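PDB 4E4U: mandalate racemase/muconate lactonizing enzyme from Unidentified, which is a putative mandelate racemase/muconate lactonizing enzyme that probably acts on a carboxylate substrate, as other members of the enolase superfamily do. Local coordinates for residues V94-M99 and V283-L289; V70-F74 and L290-K294; P229-E233 and S277-L281. All coordinates share one frame; numbering follows the deposited sequence. Where two conformers were deposited one is given.

Interaction 1: V94-M99 and V283-L289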
loop_
_atom_site.group_PDB
_atom_site.type_symbol
_atom_site.label_atom_id
_atom_site.label_comp_id
_atom_site.label_asym_id
_atom_site.label_seq_id
_atom_site.Cartn_x
_atom_site.Cartn_y
_atom_site.Cartn_z
ATOM N N VAL A 94 -17.904 5.091 -32.899
ATOM C CA VAL A 94 -17.822 6.523 -32.644
ATOM C C VAL A 94 -16.455 7.090 -33.022
ATOM O O VAL A 94 -16.362 8.252 -33.404
ATOM C CB VAL A 94 -18.237 6.916 -31.203
ATOM C CG1 VAL A 94 -17.099 6.696 -30.217
ATOM C CG2 VAL A 94 -18.705 8.367 -31.184
ATOM N N SER A 95 -15.401 6.276 -32.950
ATOM C CA SER A 95 -14.076 6.740 -33.363
ATOM C C SER A 95 -14.100 7.172 -34.827
ATOM O O SER A 95 -13.548 8.212 -35.190
ATOM C CB SER A 95 -13.034 5.637 -33.206
ATOM O OG SER A 95 -12.888 5.235 -31.863
ATOM N N GLY A 96 -14.735 6.362 -35.669
ATOM C CA GLY A 96 -14.814 6.662 -37.088
ATOM C C GLY A 96 -15.647 7.899 -37.342
ATOM O O GLY A 96 -15.271 8.761 -38.133
ATOM N N LEU A 97 -16.798 7.984 -36.678
ATOM C CA LEU A 97 -17.667 9.144 -36.845
ATOM C C LEU A 97 -16.980 10.417 -36.358
ATOM O O LEU A 97 -17.057 11.462 -37.008
ATOM C CB LEU A 97 -18.985 8.941 -36.105
ATOM C CG LEU A 97 -19.877 7.776 -36.549
ATOM C CD1 LEU A 97 -21.085 7.659 -35.630
ATOM C CD2 LEU A 97 -20.310 7.944 -37.997
ATOM N N GLU A 98 -16.297 10.323 -35.221
ATOM C CA GLU A 98 -15.660 11.487 -34.622
ATOM C C GLU A 98 -14.495 11.991 -35.477
ATOM O O GLU A 98 -14.325 13.199 -35.662
ATOM C CB GLU A 98 -15.210 11.160 -33.196
ATOM C CG GLU A 98 -14.753 12.361 -32.377
ATOM C CD GLU A 98 -13.247 12.509 -32.357
ATOM O OE1 GLU A 98 -12.599 11.970 -33.280
ATOM O OE2 GLU A 98 -12.709 13.162 -31.430
ATOM N N MET A 99 -13.685 11.081 -36.013
ATOM C CA MET A 99 -12.546 11.544 -36.801
ATOM C C MET A 99 -13.022 12.157 -38.121
ATOM O O MET A 99 -12.396 13.084 -38.636
ATOM C CB MET A 99 -11.491 10.447 -37.015
ATOM C CG MET A 99 -11.884 9.374 -38.018
ATOM S SD MET A 99 -10.588 8.140 -38.289
ATOM C CE MET A 99 -10.591 7.267 -36.722
ATOM N N VAL A 283 -6.456 4.926 -32.975
ATOM C CA VAL A 283 -7.370 6.075 -32.978
ATOM C C VAL A 283 -8.758 5.718 -33.486
ATOM O O VAL A 283 -9.722 6.426 -33.201
ATOM C CB VAL A 283 -6.823 7.284 -33.785
ATOM C CG1 VAL A 283 -5.544 7.805 -33.162
ATOM C CG2 VAL A 283 -6.597 6.913 -35.252
ATOM N N ALA A 284 -8.849 4.624 -34.243
ATOM C CA ALA A 284 -10.126 4.142 -34.773
ATOM C C ALA A 284 -10.861 3.189 -33.818
ATOM O O ALA A 284 -11.933 2.683 -34.143
ATOM C CB ALA A 284 -9.920 3.494 -36.138
ATOM N N ARG A 285 -10.284 2.958 -32.639
ATOM C CA ARG A 285 -10.916 2.142 -31.595
ATOM C C ARG A 285 -11.154 2.890 -30.283
ATOM O O ARG A 285 -12.129 2.609 -29.582
ATOM C CB ARG A 285 -10.075 0.887 -31.306
ATOM C CG ARG A 285 -10.390 0.204 -29.972
ATOM C CD ARG A 285 -9.795 -1.180 -29.912
ATOM N NE ARG A 285 -10.659 -2.144 -30.580
ATOM C CZ ARG A 285 -10.277 -3.333 -31.038
ATOM N NH1 ARG A 285 -9.006 -3.721 -30.958
ATOM N NH2 ARG A 285 -11.179 -4.134 -31.588
ATOM N N VAL A 286 -10.269 3.819 -29.925
ATOM C CA VAL A 286 -10.300 4.357 -28.560
ATOM C C VAL A 286 -11.396 5.372 -28.268
ATOM O O VAL A 286 -11.637 5.690 -27.103
ATOM C CB VAL A 286 -8.932 4.957 -28.111
ATOM C CG1 VAL A 286 -7.857 3.889 -28.108
ATOM C CG2 VAL A 286 -8.542 6.156 -28.970
ATOM N N GLY A 287 -12.046 5.879 -29.311
ATOM C CA GLY A 287 -13.087 6.876 -29.142
ATOM C C GLY A 287 -12.936 8.098 -30.031
ATOM O O GLY A 287 -13.763 9.017 -29.968
ATOM N N GLY A 288 -11.893 8.113 -30.864
ATOM C CA GLY A 288 -11.666 9.212 -31.793
ATOM C C GLY A 288 -10.444 10.031 -31.432
ATOM O O GLY A 288 -9.681 9.661 -30.536
ATOM N N LEU A 289 -10.247 11.146 -32.128
ATOM C CA LEU A 289 -9.035 11.941 -31.959
ATOM C C LEU A 289 -8.969 12.700 -30.639
ATOM O O LEU A 289 -7.909 12.779 -30.028
ATOM C CB LEU A 289 -8.863 12.900 -33.133
ATOM C CG LEU A 289 -8.326 12.224 -34.392
ATOM C CD1 LEU A 289 -8.437 13.156 -35.584
ATOM C CD2 LEU A 289 -6.870 11.813 -34.184
HETATM O O HOH W 1 -13.102 11.646 -29.196
#

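Interaction 2: V70-F74 and L290-K294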
loop_
_atom_site.group_PDB
_atom_site.type_symbol
_atom_site.label_atom_id
_atom_site.label_comp_id
_atom_site.label_asym_id
_atom_site.label_seq_id
_atom_site.Cartn_x
_atom_site.Cartn_y
_atom_site.Cartn_z
ATOM N N VAL A 70 -17.656 17.343 -30.525
ATOM C CA VAL A 70 -17.076 16.015 -30.392
ATOM C C VAL A 70 -17.128 15.478 -28.957
ATOM O O VAL A 70 -17.204 14.265 -28.763
ATOM C CB VAL A 70 -15.636 15.946 -30.982
ATOM C CG1 VAL A 70 -15.667 16.164 -32.502
ATOM C CG2 VAL A 70 -14.708 16.953 -30.310
ATOM N N GLU A 71 -17.074 16.358 -27.956
ATOM C CA GLU A 71 -17.330 15.933 -26.576
ATOM C C GLU A 71 -18.742 15.373 -26.470
ATOM O O GLU A 71 -18.959 14.305 -25.896
ATOM C CB GLU A 71 -17.196 17.096 -25.589
ATOM C CG GLU A 71 -15.772 17.553 -25.322
ATOM C CD GLU A 71 -15.069 16.751 -24.242
ATOM O OE1 GLU A 71 -15.680 15.818 -23.669
ATOM O OE2 GLU A 71 -13.897 17.069 -23.941
ATOM N N ARG A 72 -19.702 16.110 -27.020
ATOM C CA ARG A 72 -21.096 15.688 -27.015
ATOM C C ARG A 72 -21.236 14.328 -27.685
ATOM O O ARG A 72 -21.861 13.412 -27.135
ATOM C CB ARG A 72 -21.948 16.725 -27.753
ATOM C CG ARG A 72 -23.428 16.386 -27.861
ATOM C CD ARG A 72 -24.017 16.951 -29.172
ATOM N NE ARG A 72 -23.467 16.227 -30.318
ATOM C CZ ARG A 72 -23.903 15.039 -30.726
ATOM N NH1 ARG A 72 -24.924 14.450 -30.108
ATOM N NH2 ARG A 72 -23.327 14.444 -31.761
ATOM N N LEU A 73 -20.675 14.199 -28.881
ATOM C CA LEU A 73 -20.745 12.938 -29.609
ATOM C C LEU A 73 -20.199 11.775 -28.789
ATOM O O LEU A 73 -20.849 10.728 -28.664
ATOM C CB LEU A 73 -19.998 13.048 -30.935
ATOM C CG LEU A 73 -19.844 11.760 -31.744
ATOM C CD1 LEU A 73 -21.203 11.122 -32.052
ATOM C CD2 LEU A 73 -19.056 12.042 -33.017
ATOM N N PHE A 74 -19.006 11.946 -28.230
ATOM C CA PHE A 74 -18.420 10.888 -27.426
ATOM C C PHE A 74 -19.326 10.529 -26.241
ATOM O O PHE A 74 -19.609 9.350 -26.005
ATOM C CB PHE A 74 -17.015 11.243 -26.933
ATOM C CG PHE A 74 -16.418 10.173 -26.066
ATOM C CD1 PHE A 74 -15.723 9.114 -26.630
ATOM C CD2 PHE A 74 -16.621 10.183 -24.691
ATOM C CE1 PHE A 74 -15.203 8.101 -25.837
ATOM C CE2 PHE A 74 -16.114 9.177 -23.895
ATOM C CZ PHE A 74 -15.410 8.133 -24.461
ATOM N N LEU A 290 -10.080 13.270 -30.192
ATOM C CA LEU A 290 -10.044 13.966 -28.909
ATOM C C LEU A 290 -9.812 12.975 -27.768
ATOM O O LEU A 290 -8.990 13.223 -26.887
ATOM C CB LEU A 290 -11.302 14.804 -28.681
ATOM C CG LEU A 290 -11.302 15.575 -27.356
ATOM C CD1 LEU A 290 -10.092 16.494 -27.253
ATOM C CD2 LEU A 290 -12.597 16.351 -27.169
ATOM N N GLU A 291 -10.514 11.843 -27.792
ATOM C CA GLU A 291 -10.278 10.822 -26.781
ATOM C C GLU A 291 -8.830 10.310 -26.838
ATOM O O GLU A 291 -8.205 10.074 -25.804
ATOM C CB GLU A 291 -11.291 9.682 -26.908
ATOM C CG GLU A 291 -11.285 8.705 -25.738
ATOM C CD GLU A 291 -11.952 9.221 -24.467
ATOM O OE1 GLU A 291 -12.390 10.398 -24.395
ATOM O OE2 GLU A 291 -12.057 8.415 -23.530
ATOM N N ALA A 292 -8.282 10.164 -28.044
ATOM C CA ALA A 292 -6.881 9.756 -28.169
ATOM C C ALA A 292 -5.929 10.809 -27.589
ATOM O O ALA A 292 -4.947 10.475 -26.938
ATOM C CB ALA A 292 -6.539 9.447 -29.629
ATOM N N LYS A 293 -6.231 12.082 -27.820
ATOM C CA LYS A 293 -5.458 13.168 -27.221
ATOM C C LYS A 293 -5.515 13.090 -25.694
ATOM O O LYS A 293 -4.508 13.306 -25.011
ATOM C CB LYS A 293 -5.986 14.522 -27.704
ATOM C CG LYS A 293 -5.205 15.730 -27.214
ATOM C CD LYS A 293 -3.921 15.908 -28.001
ATOM C CE LYS A 293 -3.100 17.055 -27.448
ATOM N NZ LYS A 293 -1.872 17.298 -28.253
ATOM N N LYS A 294 -6.682 12.745 -25.156
ATOM C CA LYS A 294 -6.835 12.597 -23.713
ATOM C C LYS A 294 -5.985 11.437 -23.184
ATOM O O LYS A 294 -5.370 11.535 -22.118
ATOM C CB LYS A 294 -8.310 12.418 -23.345
ATOM C CG LYS A 294 -9.114 13.689 -23.567
ATOM C CD LYS A 294 -10.567 13.563 -23.115
ATOM C CE LYS A 294 -11.334 14.866 -23.365
ATOM N NZ LYS A 294 -12.769 14.739 -22.974
#

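Interaction 3: P229-E233 and S277-L281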
loop_
_atom_site.group_PDB
_atom_site.type_symbol
_atom_site.label_atom_id
_atom_site.label_comp_id
_atom_site.label_asym_id
_atom_site.label_seq_id
_atom_site.Cartn_x
_atom_site.Cartn_y
_atom_site.Cartn_z
ATOM N N PRO A 229 15.339 -5.452 -26.658
ATOM C CA PRO A 229 14.235 -4.956 -27.486
ATOM C C PRO A 229 13.687 -3.640 -26.943
ATOM O O PRO A 229 13.676 -3.405 -25.718
ATOM C CB PRO A 229 13.159 -6.046 -27.366
ATOM C CG PRO A 229 13.760 -7.163 -26.601
ATOM C CD PRO A 229 14.980 -6.666 -25.904
ATOM N N LEU A 230 13.210 -2.800 -27.852
ATOM C CA LEU A 230 12.565 -1.552 -27.465
ATOM C C LEU A 230 11.252 -1.813 -26.718
ATOM O O LEU A 230 10.893 -1.070 -25.811
ATOM C CB LEU A 230 12.352 -0.664 -28.694
ATOM C CG LEU A 230 11.441 0.568 -28.581
ATOM C CD1 LEU A 230 11.822 1.488 -27.436
ATOM C CD2 LEU A 230 11.442 1.348 -29.885
ATOM N N TRP A 231 10.531 -2.861 -27.092
ATOM C CA TRP A 231 9.374 -3.248 -26.295
ATOM C C TRP A 231 8.989 -4.703 -26.417
ATOM O O TRP A 231 9.406 -5.404 -27.345
ATOM C CB TRP A 231 8.161 -2.351 -26.573
ATOM C CG TRP A 231 7.441 -2.510 -27.893
ATOM C CD1 TRP A 231 6.849 -3.639 -28.395
ATOM C CD2 TRP A 231 7.136 -1.463 -28.815
ATOM N NE1 TRP A 231 6.234 -3.362 -29.601
ATOM C CE2 TRP A 231 6.388 -2.019 -29.874
ATOM C CE3 TRP A 231 7.429 -0.091 -28.854
ATOM C CZ2 TRP A 231 5.940 -1.267 -30.959
ATOM C CZ3 TRP A 231 6.983 0.657 -29.928
ATOM C CH2 TRP A 231 6.247 0.067 -30.966
ATOM N N PHE A 232 8.186 -5.122 -25.446
ATOM C CA PHE A 232 7.562 -6.436 -25.372
ATOM C C PHE A 232 6.067 -6.112 -25.404
ATOM O O PHE A 232 5.529 -5.528 -24.452
ATOM C CB PHE A 232 7.996 -7.079 -24.058
ATOM C CG PHE A 232 7.490 -8.488 -23.813
ATOM C CD1 PHE A 232 6.837 -9.238 -24.785
ATOM C CD2 PHE A 232 7.676 -9.057 -22.557
ATOM C CE1 PHE A 232 6.403 -10.540 -24.498
ATOM C CE2 PHE A 232 7.244 -10.339 -22.280
ATOM C CZ PHE A 232 6.608 -11.079 -23.248
ATOM N N GLU A 233 5.421 -6.431 -26.525
ATOM C CA GLU A 233 4.048 -6.008 -26.808
ATOM C C GLU A 233 3.027 -6.994 -26.252
ATOM O O GLU A 233 3.228 -8.202 -26.350
ATOM C CB GLU A 233 3.873 -5.925 -28.326
ATOM C CG GLU A 233 2.526 -5.425 -28.813
ATOM C CD GLU A 233 2.596 -4.846 -30.220
ATOM O OE1 GLU A 233 3.667 -4.338 -30.612
ATOM O OE2 GLU A 233 1.570 -4.873 -30.929
ATOM N N SER A 277 4.489 1.243 -20.334
ATOM C CA SER A 277 5.113 2.555 -20.480
ATOM C C SER A 277 5.010 3.086 -21.903
ATOM O O SER A 277 5.436 4.204 -22.184
ATOM C CB SER A 277 6.575 2.506 -20.064
ATOM O OG SER A 277 7.278 1.568 -20.852
ATOM N N ILE A 278 4.459 2.273 -22.799
ATOM C CA ILE A 278 4.278 2.652 -24.193
ATOM C C ILE A 278 2.854 2.264 -24.564
ATOM O O ILE A 278 2.483 1.096 -24.467
ATOM C CB ILE A 278 5.299 1.934 -25.103
ATOM C CG1 ILE A 278 6.729 2.365 -24.745
ATOM C CG2 ILE A 278 5.027 2.223 -26.576
ATOM C CD1 ILE A 278 7.809 1.470 -25.342
ATOM N N LEU A 279 2.047 3.256 -24.946
ATOM C CA LEU A 279 0.628 3.039 -25.206
ATOM C C LEU A 279 0.339 2.961 -26.691
ATOM O O LEU A 279 0.572 3.919 -27.436
ATOM C CB LEU A 279 -0.214 4.155 -24.596
ATOM C CG LEU A 279 -0.049 4.402 -23.110
ATOM C CD1 LEU A 279 -1.108 5.382 -22.616
ATOM C CD2 LEU A 279 -0.127 3.107 -22.332
ATOM N N GLN A 280 -0.185 1.815 -27.105
ATOM C CA GLN A 280 -0.446 1.525 -28.504
ATOM C C GLN A 280 -1.923 1.685 -28.843
ATOM O O GLN A 280 -2.562 0.790 -29.401
ATOM C CB GLN A 280 0.051 0.125 -28.832
ATOM C CG GLN A 280 1.530 -0.039 -28.541
ATOM C CD GLN A 280 2.008 -1.450 -28.725
ATOM O OE1 GLN A 280 1.459 -2.385 -28.141
ATOM N NE2 GLN A 280 3.054 -1.618 -29.531
ATOM N N LEU A 281 -2.460 2.850 -28.519
ATOM C CA LEU A 281 -3.832 3.161 -28.878
ATOM C C LEU A 281 -4.017 3.088 -30.395
ATOM O O LEU A 281 -3.109 3.425 -31.168
ATOM C CB LEU A 281 -4.197 4.554 -28.346
ATOM C CG LEU A 281 -3.412 5.747 -28.907
ATOM C CD1 LEU A 281 -4.037 6.328 -30.174
ATOM C CD2 LEU A 281 -3.274 6.837 -27.856
#

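Interaction 1: V94-M99 and V283-L289
Ser95 and Glu98, two side chains of helix 88-109, bind the backbone of the glycine turn 287-288 in a buried, largely polar contact between the N-terminal domain and the barrel domain. The turn comes after strand 278-279 and leads into helix 289-301, with Gly288 at its N-cap position. Ser95 sits closest, its CA 3.8 Å from Gly288 CA. Ser95 OG accepts a hydrogen bond from Gly287 N at 2.8 Å along a bent line (133° at the hydrogen) and bonds to Met91 O one helical turn back. Ser95 CB lies 3.3 Å from Ala284 O, filling the bend of the loop.

Glu98 comes alongside the start of helix 289-301. Its chain turns at CG (chi2 -98°), and Glu98 OE1 accepts a hydrogen bond from Leu289 N at 2.7 Å, on the syn side but tilted 33° from the carboxylate plane; Gly288 CA lies 3.3 Å from the same oxygen. OE2 takes the next N-H, that of Leu290. A water donates to Gly287 O (2.8 Å) and, more weakly, to Glu98 OE2. Beside this polar core, the methyl CE of Met99 covers Ala284, 3.9 Å from Ala284 CB.

A carboxylate of one domain thus accepts from the first N-H groups of a barrel helix in the other, and the helix end would be expected to stabilise the negative charge of Glu98.

Interaction 2: V70-F74 and L290-K294
Glu71 and Phe74, one turn apart on helix 70-79, meet Lys294 and Glu291 of helix 289-301, a helix on the outside of the barrel. This is a helix-helix crossing between the N-terminal domain and the (beta/alpha) barrel. The two short segments run almost perpendicular (89°) with axes 11.4 Å apart, so side chains bridge the gap.

The charged pair spans it on one flank: Lys294, extended beyond CG, reaches out, and its NZ forms a salt bridge with Glu71 OE2 at 2.8 Å, meeting that oxygen on the syn side and 27° out of the carboxylate plane. Glu71 folds back to meet it, bent at chi2. Beside the bridge, Leu290 puts CD2 against Val70 CG2 at 3.8 Å and Glu71 OE2 at 3.6 Å, giving the ion pair an apolar neighbour.

On the other flank the carboxylate of Glu291 lies flat over the ring of Phe74, the two planes only 18° apart. Phe74 is swung toward it with CG anti to the backbone N. Stacking an anionic group on a ring face is not attractive in itself; here Lys264 of helix 263-272 makes a salt bridge with Glu291 OE1 and also touches Phe74, which probably offsets the cost.

Farther out, the pair reaches a subunit interface. Glu71 OE2 has a second salt bridge with Lys293 of a neighbouring subunit, and Lys294 NZ another with Glu300 of that same subunit, so the bridge belongs to an intersubunit network. Back at the ring, Glu291 OE1 sits over the centre of Phe74, 3.7 Å above its plane.

Interaction 3: P229-E233 and S277-L281
Glu233 OE1 is gripped by three donor groups: Gln280 NE2 from across the contact, Trp231 NE1 from two residues earlier in the same segment, and Lys164 NZ in a salt bridge from strand 162-165. The hydrogen bond from Gln280 NE2 to Glu233 OE1 is 3.0 Å long and fairly straight (157°). It stays in the amide plane of Gln280 but comes down on Glu233 OE1 from above the carboxylate, the two planes standing 78° apart. Trp231 NE1 donates to the anti lone pair of Glu233 OE1 over 2.9 Å, along a bent line and tilted from the indole plane. Three donors on one oxygen, from different directions, would restrict how the carboxylate can move.

Gln280 is extended beyond CG and comes toward Trp231 from the opposite direction; Gln280 NE2 sits 3.1 Å above the indole plane, toward its rim. Its amide stands nearly upright on the ring system (planes 83° apart), with NE2 3.2 Å from Trp231 CZ2. Farther along the indole, Ile278 CD1 packs at 3.9 Å from Trp231 CE3. With CG set between the backbone N and the carbonyl carbon, Trp231 carries its ring across toward both residues.

The segments are not sheet neighbours: strand 255-257 runs between them, and its Ala256 touches Trp231, Ile278 and Gln280. Glu233 OE2 also lies near Glu259 OE2. Acidic and lysine side chains gathered at the C-terminal ends of parallel barrel strands are characteristic of the enolase superfamily, consistent with Glu233 lying in its active-site region.

Following the chain from the N terminus, helix 70-79 comes first and closes the longest loop when 290-294 returns to it in interaction 2. Within that span, helix 88-109 supplies 94-99, which meets 283-289 in interaction 1. Deeper still, interaction 3 joins 229-233 to 277-281 over a short span inside the barrel. The three loops lie one within another and none cross. Their later halves follow almost continuously from strand 278-279 through the glycine turn into helix 289-301, so one beta-alpha unit links the barrel interior to the N-terminal domain. Leu281 touches both Val286 and Ala292, and Leu73 packs against Val94 and Glu98.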